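Local coordinates for multiple antibiotic resistance protein MARR (Escherichia coli, PDB 1JGS), which represses transcription of the marRAB operon, which activates antibiotic resistance and oxidative stress genes, by binding to the marO operator, at residues K38-I43 and V92-G97; L30-A35 and K75-R80. All blocks are in the same frame, centred on the assembly; numbering follows the deposited sequence.

Interaction 1. Residues K38-I43 and V92-G97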
ATOM      1  N   LYS A  38     -10.402  -2.834  -3.994  1.00 38.60           N
ATOM      2  CA  LYS A  38      -9.096  -3.069  -4.607  1.00 38.60           C
ATOM      3  C   LYS A  38      -9.080  -4.443  -5.296  1.00 38.60           C
ATOM      4  O   LYS A  38      -8.638  -4.570  -6.442  1.00 38.60           O
ATOM      5  CB  LYS A  38      -7.998  -3.015  -3.539  1.00 82.69           C
ATOM      6  CG  LYS A  38      -7.866  -1.671  -2.834  1.00 82.69           C
ATOM      7  CD  LYS A  38      -6.861  -1.748  -1.686  1.00 82.69           C
ATOM      8  CE  LYS A  38      -6.657  -0.394  -1.009  1.00 82.69           C
ATOM      9  NZ  LYS A  38      -6.010   0.602  -1.912  1.00 82.69           N
ATOM     10  N   VAL A  39      -9.556  -5.474  -4.603  1.00 34.06           N
ATOM     11  CA  VAL A  39      -9.590  -6.800  -5.210  1.00 34.06           C
ATOM     12  C   VAL A  39     -10.424  -6.798  -6.489  1.00 34.06           C
ATOM     13  O   VAL A  39     -10.082  -7.493  -7.444  1.00 34.06           O
ATOM     14  CB  VAL A  39     -10.156  -7.857  -4.239  1.00 30.26           C
ATOM     15  CG1 VAL A  39     -10.485  -9.144  -4.983  1.00 30.26           C
ATOM     16  CG2 VAL A  39      -9.131  -8.138  -3.138  1.00 30.26           C
ATOM     17  N   LEU A  40     -11.507  -6.021  -6.523  1.00 42.08           N
ATOM     18  CA  LEU A  40     -12.343  -5.971  -7.730  1.00 42.08           C
ATOM     19  C   LEU A  40     -11.634  -5.253  -8.888  1.00 42.08           C
ATOM     20  O   LEU A  40     -11.676  -5.701 -10.034  1.00 42.08           O
ATOM     21  CB  LEU A  40     -13.685  -5.260  -7.474  1.00 33.35           C
ATOM     22  CG  LEU A  40     -14.798  -5.886  -6.630  1.00 33.35           C
ATOM     23  CD1 LEU A  40     -16.037  -4.984  -6.708  1.00 33.35           C
ATOM     24  CD2 LEU A  40     -15.135  -7.270  -7.121  1.00 33.35           C
ATOM     25  N   CYS A  41     -10.990  -4.135  -8.589  1.00 47.51           N
ATOM     26  CA  CYS A  41     -10.300  -3.388  -9.626  1.00 47.51           C
ATOM     27  C   CYS A  41      -9.168  -4.220 -10.216  1.00 47.51           C
ATOM     28  O   CYS A  41      -8.906  -4.160 -11.418  1.00 47.51           O
ATOM     29  CB  CYS A  41      -9.753  -2.083  -9.055  1.00 47.01           C
ATOM     30  SG  CYS A  41     -11.030  -0.952  -8.477  1.00 47.01           S
ATOM     31  N   SER A  42      -8.504  -5.001  -9.370  1.00 42.18           N
ATOM     32  CA  SER A  42      -7.393  -5.842  -9.817  1.00 42.18           C
ATOM     33  C   SER A  42      -7.825  -7.013 -10.690  1.00 42.18           C
ATOM     34  O   SER A  42      -7.134  -7.371 -11.631  1.00 42.18           O
ATOM     35  CB  SER A  42      -6.623  -6.389  -8.615  1.00 30.64           C
ATOM     36  OG  SER A  42      -6.084  -5.336  -7.835  1.00 30.64           O
ATOM     37  N   ILE A  43      -8.955  -7.631 -10.358  1.00 41.78           N
ATOM     38  CA  ILE A  43      -9.442  -8.765 -11.128  1.00 41.78           C
ATOM     39  C   ILE A  43      -9.938  -8.228 -12.467  1.00 41.78           C
ATOM     40  O   ILE A  43      -9.712  -8.830 -13.514  1.00 41.78           O
ATOM     41  CB  ILE A  43     -10.600  -9.472 -10.395  1.00 41.13           C
ATOM     42  CG1 ILE A  43     -10.075 -10.140  -9.121  1.00 41.13           C
ATOM     43  CG2 ILE A  43     -11.259 -10.498 -11.308  1.00 41.13           C
ATOM     44  CD1 ILE A  43     -11.122 -10.959  -8.367  1.00 41.13           C
ATOM     45  N   VAL A  92     -10.626 -16.371 -11.467  1.00 40.02           N
ATOM     46  CA  VAL A  92     -11.730 -15.662 -10.878  1.00 40.02           C
ATOM     47  C   VAL A  92     -11.903 -14.449 -11.751  1.00 40.02           C
ATOM     48  O   VAL A  92     -10.921 -13.855 -12.205  1.00 40.02           O
ATOM     49  CB  VAL A  92     -11.446 -15.229  -9.421  1.00 33.09           C
ATOM     50  CG1 VAL A  92     -11.289 -16.478  -8.517  1.00 33.09           C
ATOM     51  CG2 VAL A  92     -10.202 -14.358  -9.370  1.00 33.09           C
ATOM     52  N   LYS A  93     -13.153 -14.110 -12.026  1.00 35.95           N
ATOM     53  CA  LYS A  93     -13.460 -12.943 -12.832  1.00 35.95           C
ATOM     54  C   LYS A  93     -14.674 -12.317 -12.186  1.00 35.95           C
ATOM     55  O   LYS A  93     -15.345 -12.946 -11.356  1.00 35.95           O
ATOM     56  CB  LYS A  93     -13.778 -13.361 -14.267  1.00 43.93           C
ATOM     57  CG  LYS A  93     -15.087 -14.114 -14.426  1.00 43.93           C
ATOM     58  CD  LYS A  93     -15.211 -14.681 -15.824  1.00 43.93           C
ATOM     59  CE  LYS A  93     -16.551 -14.348 -16.432  1.00 43.93           C
ATOM     60  NZ  LYS A  93     -16.753 -12.871 -16.544  1.00 43.93           N
ATOM     61  N   LEU A  94     -14.966 -11.083 -12.561  1.00 44.66           N
ATOM     62  CA  LEU A  94     -16.115 -10.397 -12.014  1.00 44.66           C
ATOM     63  C   LEU A  94     -17.383 -10.849 -12.706  1.00 44.66           C
ATOM     64  O   LEU A  94     -17.369 -11.186 -13.886  1.00 44.66           O
ATOM     65  CB  LEU A  94     -15.974  -8.894 -12.207  1.00 32.99           C
ATOM     66  CG  LEU A  94     -14.739  -8.202 -11.615  1.00 32.99           C
ATOM     67  CD1 LEU A  94     -14.996  -6.691 -11.640  1.00 32.99           C
ATOM     68  CD2 LEU A  94     -14.478  -8.686 -10.164  1.00 32.99           C
ATOM     69  N   THR A  95     -18.481 -10.876 -11.964  1.00 38.68           N
ATOM     70  CA  THR A  95     -19.761 -11.222 -12.556  1.00 38.68           C
ATOM     71  C   THR A  95     -20.244  -9.869 -13.106  1.00 38.68           C
ATOM     72  O   THR A  95     -19.643  -8.829 -12.793  1.00 38.68           O
ATOM     73  CB  THR A  95     -20.732 -11.723 -11.486  1.00 35.09           C
ATOM     74  OG1 THR A  95     -20.854 -10.724 -10.461  1.00 35.09           O
ATOM     75  CG2 THR A  95     -20.230 -13.017 -10.866  1.00 35.09           C
ATOM     76  N   THR A  96     -21.305  -9.861 -13.912  1.00 50.83           N
ATOM     77  CA  THR A  96     -21.812  -8.596 -14.470  1.00 50.83           C
ATOM     78  C   THR A  96     -22.084  -7.587 -13.362  1.00 50.83           C
ATOM     79  O   THR A  96     -21.657  -6.439 -13.436  1.00 50.83           O
ATOM     80  CB  THR A  96     -23.131  -8.785 -15.262  1.00 38.42           C
ATOM     81  OG1 THR A  96     -22.951  -9.779 -16.275  1.00 38.42           O
ATOM     82  CG2 THR A  96     -23.540  -7.465 -15.927  1.00 38.42           C
ATOM     83  N   GLY A  97     -22.814  -8.017 -12.339  1.00 42.94           N
ATOM     84  CA  GLY A  97     -23.097  -7.129 -11.231  1.00 42.94           C
ATOM     85  C   GLY A  97     -21.814  -6.640 -10.569  1.00 42.94           C
ATOM     86  O   GLY A  97     -21.684  -5.454 -10.252  1.00 42.94           O
TER
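Leu40 and Leu94 meet through their CD2 methyls, 3.4 Å apart, a spacing tighter than ordinary van der Waals contact. The same Leu94 CD2 also lies 3.9 Å from Ile43 CG2, so one methyl of the strand residue touches two side chains on successive turns of the helix, while its other methyl, CD1, rests 3.8 Å from the backbone O of Leu40. Ile43 splits its two branches between different targets. With CG2 anti to the backbone N (CG1 chi1 -68°), that methyl presses against the strand backbone, 3.5 Å from Val92 O and 3.6 Å from Lys93 CA. The Ile43 and Val92 side chains cross at about a right angle, and CD1 of the longer branch lies 3.7 Å from Val92 CG2. Helix 34-46 thereby lies across strand 90-94, their segment axes at 100°, in the winged-helix fold of the MarR family, where this strand belongs to the two-stranded wing. Val78 and Trp77 also pack on Leu40, and Leu54 of helix 51-58 on Ile43, consistent with the burial of the four apolar side chains. No hydrogen bond joins the two segments. Lys93 marks the looser margin: its side chain starts away from the helix, and NZ curls back to donate to its neighbour's carbonyl, Leu94 O, at 3.2 Å. Beyond it the chain turns into helix 96-118, with Thr95 OG1 capping the N of Gly98.

Interaction 2. Residues L30-A35 and K75-R80. With SAL (2-hydroxybenzoic acid), chain B; SAL (2-hydroxybenzoic acid), chain C.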
ATOM      1  N   LEU A  30     -21.010   3.098   1.890  1.00 37.76           N
ATOM      2  CA  LEU A  30     -21.375   2.016   0.976  1.00 37.76           C
ATOM      3  C   LEU A  30     -21.100   0.637   1.586  1.00 37.76           C
ATOM      4  O   LEU A  30     -20.186   0.468   2.402  1.00 37.76           O
ATOM      5  CB  LEU A  30     -20.604   2.166  -0.342  1.00 41.54           C
ATOM      6  CG  LEU A  30     -20.604   3.537  -1.034  1.00 41.54           C
ATOM      7  CD1 LEU A  30     -19.816   3.462  -2.354  1.00 41.54           C
ATOM      8  CD2 LEU A  30     -22.035   3.979  -1.302  1.00 41.54           C
ATOM      9  N   ASP A  31     -21.885  -0.350   1.166  1.00 31.59           N
ATOM     10  CA  ASP A  31     -21.761  -1.712   1.680  1.00 31.59           C
ATOM     11  C   ASP A  31     -20.593  -2.439   0.992  1.00 31.59           C
ATOM     12  O   ASP A  31     -20.765  -3.450   0.305  1.00 31.59           O
ATOM     13  CB  ASP A  31     -23.086  -2.440   1.445  1.00 32.69           C
ATOM     14  CG  ASP A  31     -23.202  -3.733   2.230  1.00 32.69           C
ATOM     15  OD1 ASP A  31     -24.113  -4.525   1.918  1.00 32.69           O
ATOM     16  OD2 ASP A  31     -22.406  -3.968   3.150  1.00 32.69           O
ATOM     17  N   ILE A  32     -19.397  -1.902   1.176  1.00 37.25           N
ATOM     18  CA  ILE A  32     -18.207  -2.494   0.589  1.00 37.25           C
ATOM     19  C   ILE A  32     -16.988  -1.904   1.257  1.00 37.25           C
ATOM     20  O   ILE A  32     -17.005  -0.735   1.651  1.00 37.25           O
ATOM     21  CB  ILE A  32     -18.111  -2.189  -0.909  1.00 29.59           C
ATOM     22  CG1 ILE A  32     -16.916  -2.942  -1.505  1.00 29.59           C
ATOM     23  CG2 ILE A  32     -17.986  -0.660  -1.117  1.00 29.59           C
ATOM     24  CD1 ILE A  32     -16.822  -2.863  -3.000  1.00 29.59           C
ATOM     25  N   THR A  33     -15.925  -2.698   1.365  1.00 37.34           N
ATOM     26  CA  THR A  33     -14.695  -2.224   1.983  1.00 37.34           C
ATOM     27  C   THR A  33     -13.611  -1.870   0.946  1.00 37.34           C
ATOM     28  O   THR A  33     -13.610  -2.375  -0.178  1.00 37.34           O
ATOM     29  CB  THR A  33     -14.132  -3.270   2.942  1.00 28.45           C
ATOM     30  OG1 THR A  33     -13.648  -4.385   2.186  1.00 28.45           O
ATOM     31  CG2 THR A  33     -15.231  -3.760   3.911  1.00 28.45           C
ATOM     32  N   ALA A  34     -12.688  -0.996   1.344  1.00 40.45           N
ATOM     33  CA  ALA A  34     -11.591  -0.564   0.488  1.00 40.45           C
ATOM     34  C   ALA A  34     -10.880  -1.780  -0.086  1.00 40.45           C
ATOM     35  O   ALA A  34     -10.609  -1.843  -1.284  1.00 40.45           O
ATOM     36  CB  ALA A  34     -10.605   0.289   1.296  1.00 37.38           C
ATOM     37  N   ALA A  35     -10.587  -2.754   0.772  1.00 36.96           N
ATOM     38  CA  ALA A  35      -9.914  -3.964   0.324  1.00 36.96           C
ATOM     39  C   ALA A  35     -10.732  -4.709  -0.729  1.00 36.96           C
ATOM     40  O   ALA A  35     -10.171  -5.180  -1.720  1.00 36.96           O
ATOM     41  CB  ALA A  35      -9.606  -4.876   1.510  1.00 24.45           C
ATOM     42  N   LYS A  75     -21.439 -12.015  -2.274  1.00 40.46           N
ATOM     43  CA  LYS A  75     -22.065 -10.757  -2.644  1.00 40.46           C
ATOM     44  C   LYS A  75     -22.458 -10.778  -4.124  1.00 40.46           C
ATOM     45  O   LYS A  75     -23.089  -9.838  -4.624  1.00 40.46           O
ATOM     46  CB  LYS A  75     -21.117  -9.592  -2.360  1.00 28.93           C
ATOM     47  CG  LYS A  75     -20.966  -9.268  -0.885  1.00 28.93           C
ATOM     48  CD  LYS A  75     -20.011  -8.086  -0.696  1.00 28.93           C
ATOM     49  CE  LYS A  75     -20.080  -7.512   0.710  1.00 28.93           C
ATOM     50  NZ  LYS A  75     -19.579  -6.119   0.747  1.00 28.93           N
ATOM     51  N   GLY A  76     -22.089 -11.857  -4.813  1.00 34.82           N
ATOM     52  CA  GLY A  76     -22.416 -11.983  -6.226  1.00 34.82           C
ATOM     53  C   GLY A  76     -21.566 -11.092  -7.127  1.00 34.82           C
ATOM     54  O   GLY A  76     -21.948 -10.795  -8.260  1.00 34.82           O
ATOM     55  N   TRP A  77     -20.404 -10.664  -6.637  1.00 32.56           N
ATOM     56  CA  TRP A  77     -19.553  -9.798  -7.430  1.00 32.56           C
ATOM     57  C   TRP A  77     -18.449 -10.526  -8.172  1.00 32.56           C
ATOM     58  O   TRP A  77     -17.895  -9.997  -9.128  1.00 32.56           O
ATOM     59  CB  TRP A  77     -18.926  -8.717  -6.548  1.00 37.53           C
ATOM     60  CG  TRP A  77     -19.907  -7.795  -5.901  1.00 37.53           C
ATOM     61  CD1 TRP A  77     -21.211  -7.615  -6.248  1.00 37.53           C
ATOM     62  CD2 TRP A  77     -19.665  -6.938  -4.780  1.00 37.53           C
ATOM     63  NE1 TRP A  77     -21.805  -6.701  -5.410  1.00 37.53           N
ATOM     64  CE2 TRP A  77     -20.878  -6.269  -4.497  1.00 37.53           C
ATOM     65  CE3 TRP A  77     -18.545  -6.672  -3.985  1.00 37.53           C
ATOM     66  CZ2 TRP A  77     -21.006  -5.350  -3.452  1.00 37.53           C
ATOM     67  CZ3 TRP A  77     -18.668  -5.752  -2.940  1.00 37.53           C
ATOM     68  CH2 TRP A  77     -19.893  -5.102  -2.684  1.00 37.53           C
ATOM     69  N   VAL A  78     -18.134 -11.744  -7.745  1.00 30.33           N
ATOM     70  CA  VAL A  78     -17.064 -12.516  -8.363  1.00 30.33           C
ATOM     71  C   VAL A  78     -17.491 -13.957  -8.603  1.00 30.33           C
ATOM     72  O   VAL A  78     -18.334 -14.485  -7.881  1.00 30.33           O
ATOM     73  CB  VAL A  78     -15.810 -12.500  -7.447  1.00 28.67           C
ATOM     74  CG1 VAL A  78     -14.769 -13.479  -7.943  1.00 28.67           C
ATOM     75  CG2 VAL A  78     -15.232 -11.087  -7.380  1.00 28.67           C
ATOM     76  N   GLU A  79     -16.925 -14.586  -9.627  1.00 32.27           N
ATOM     77  CA  GLU A  79     -17.244 -15.976  -9.917  1.00 32.27           C
ATOM     78  C   GLU A  79     -15.969 -16.681 -10.350  1.00 32.27           C
ATOM     79  O   GLU A  79     -15.038 -16.047 -10.870  1.00 32.27           O
ATOM     80  CB  GLU A  79     -18.329 -16.095 -11.001  1.00 48.71           C
ATOM     81  CG  GLU A  79     -17.899 -15.833 -12.429  1.00 48.71           C
ATOM     82  CD  GLU A  79     -19.096 -15.820 -13.379  1.00 48.71           C
ATOM     83  OE1 GLU A  79     -19.981 -14.974 -13.184  1.00 48.71           O
ATOM     84  OE2 GLU A  79     -19.175 -16.648 -14.316  1.00 48.71           O
ATOM     85  N   ARG A  80     -15.941 -17.985 -10.113  1.00 41.63           N
ATOM     86  CA  ARG A  80     -14.804 -18.836 -10.418  1.00 41.63           C
ATOM     87  C   ARG A  80     -15.035 -19.733 -11.633  1.00 41.63           C
ATOM     88  O   ARG A  80     -16.096 -20.349 -11.777  1.00 41.63           O
ATOM     89  CB  ARG A  80     -14.521 -19.723  -9.210  1.00 42.32           C
ATOM     90  CG  ARG A  80     -13.098 -19.720  -8.735  1.00 42.32           C
ATOM     91  CD  ARG A  80     -13.031 -20.499  -7.458  1.00 42.32           C
ATOM     92  NE  ARG A  80     -13.994 -19.951  -6.517  1.00 42.32           N
ATOM     93  CZ  ARG A  80     -13.682 -19.319  -5.389  1.00 42.32           C
ATOM     94  NH1 ARG A  80     -12.415 -19.157  -5.048  1.00 42.32           N
ATOM     95  NH2 ARG A  80     -14.647 -18.840  -4.612  1.00 42.32           N
TER
HETATM   96  C1' SAL B 256      -9.416 -20.139  -4.281  1.00 44.77           C
HETATM   97  O1' SAL B 256     -10.129 -20.866  -5.133  1.00 44.77           O
HETATM   98  O2' SAL B 256      -9.965 -19.318  -3.533  1.00 44.77           O
HETATM   99  C1  SAL B 256      -7.956 -20.367  -4.282  1.00 44.77           C
HETATM  100  C2  SAL B 256      -7.098 -19.611  -3.381  1.00 44.77           C
HETATM  101  C3  SAL B 256      -5.697 -19.805  -3.363  1.00 44.77           C
HETATM  102  C4  SAL B 256      -5.094 -20.731  -4.212  1.00 44.77           C
HETATM  103  C5  SAL B 256      -6.000 -21.567  -5.198  1.00 44.77           C
HETATM  104  C6  SAL B 256      -7.372 -21.336  -5.176  1.00 44.77           C
HETATM  105  O2  SAL B 256      -7.587 -18.684  -2.515  1.00 44.77           O
HETATM  106  C1' SAL C 257     -13.347  -9.071   3.551  1.00 42.17           C
HETATM  107  O1' SAL C 257     -14.456  -8.405   3.259  1.00 42.17           O
HETATM  108  O2' SAL C 257     -13.325 -10.335   3.569  1.00 42.17           O
HETATM  109  C1  SAL C 257     -12.165  -8.233   3.847  1.00 42.17           C
HETATM  110  C2  SAL C 257     -10.879  -8.853   4.180  1.00 42.17           C
HETATM  111  C3  SAL C 257      -9.730  -8.055   4.469  1.00 42.17           C
HETATM  112  C4  SAL C 257      -9.806  -6.652   4.446  1.00 42.17           C
HETATM  113  C5  SAL C 257     -11.200  -5.972   4.088  1.00 42.17           C
HETATM  114  C6  SAL C 257     -12.281  -6.804   3.811  1.00 42.17           C
HETATM  115  O2  SAL C 257     -10.703 -10.218   4.232  1.00 42.17           O
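An inverse gamma turn centred on Asp31 leads residues 30-35 toward helix 34-46, while residues 75-80 leave helix 62-74 through a Schellman motif at Gly76, whose positive phi of 74° turns the chain toward strand 78-82. The backbones stay well apart, the nearest CA atoms, those of Ile32 and Lys75, being 9.7 Å from each other, so side chains bridge the interval, Lys75 and Trp77 from one segment and Ile32 from the other. Lys75, extended beyond CG, carries NZ to Asp31 O at 3.0 Å, approaching from above the carbonyl plane; the ammonium also bonds Gln36 OE1, its strongest polar partner, so Asp31 O shares it. The same carbonyl oxygen lies at the edge of the Trp77 ring, 3.5 Å from CH2. Ile32, its CG1 anti to the backbone N (chi1 -175°), meets the CZ3/CH2 end of the Trp77 ring obliquely, with CD1 3.4 Å from CZ3. One indole face is covered by Lys75 CB, so the lysine packs on the ring with its stem and bonds with its tip. Toward their C-terminal ends the segments meet different salicylates: Thr33 OG1 lies 3.2 Å from C6 and Ala35 CB 3.2 Å from C5 of the chain C molecule, whereas Arg80 NH1 gives a weak bond of 2.9 Å to O1' of the chain B molecule. Asp31 OD2 is 4.3 Å from Lys75 NZ, beyond a salt bridge, and may add only modest attraction; the polar link across the contact rests on a backbone carbonyl, with indole and isoleucine supplying its apolar side.

The two contacts lie side by side in the winged helix, their centres 8 Å apart, and they alternate along the chain. Helix 34-46 serves both: its N-terminal end belongs to interaction 2 and its middle to interaction 1. The strands are paired in one antiparallel sheet, where Lys93 O and Glu79 N lie 2.9 Å apart, and Thr95 OG1 approaches Gly76 O to 2.5 Å, probably as a hydrogen bond. Lys93 O also packs against Val78 CG1 at 3.5 Å. Each segment of interaction 2 reaches a separate salicylate: Thr33 and Ala35 line one site, and Arg80 binds the other molecule. The side chain of Val92 in interaction 1 is about 6 Å from that second bound salicylate, between nearest atoms.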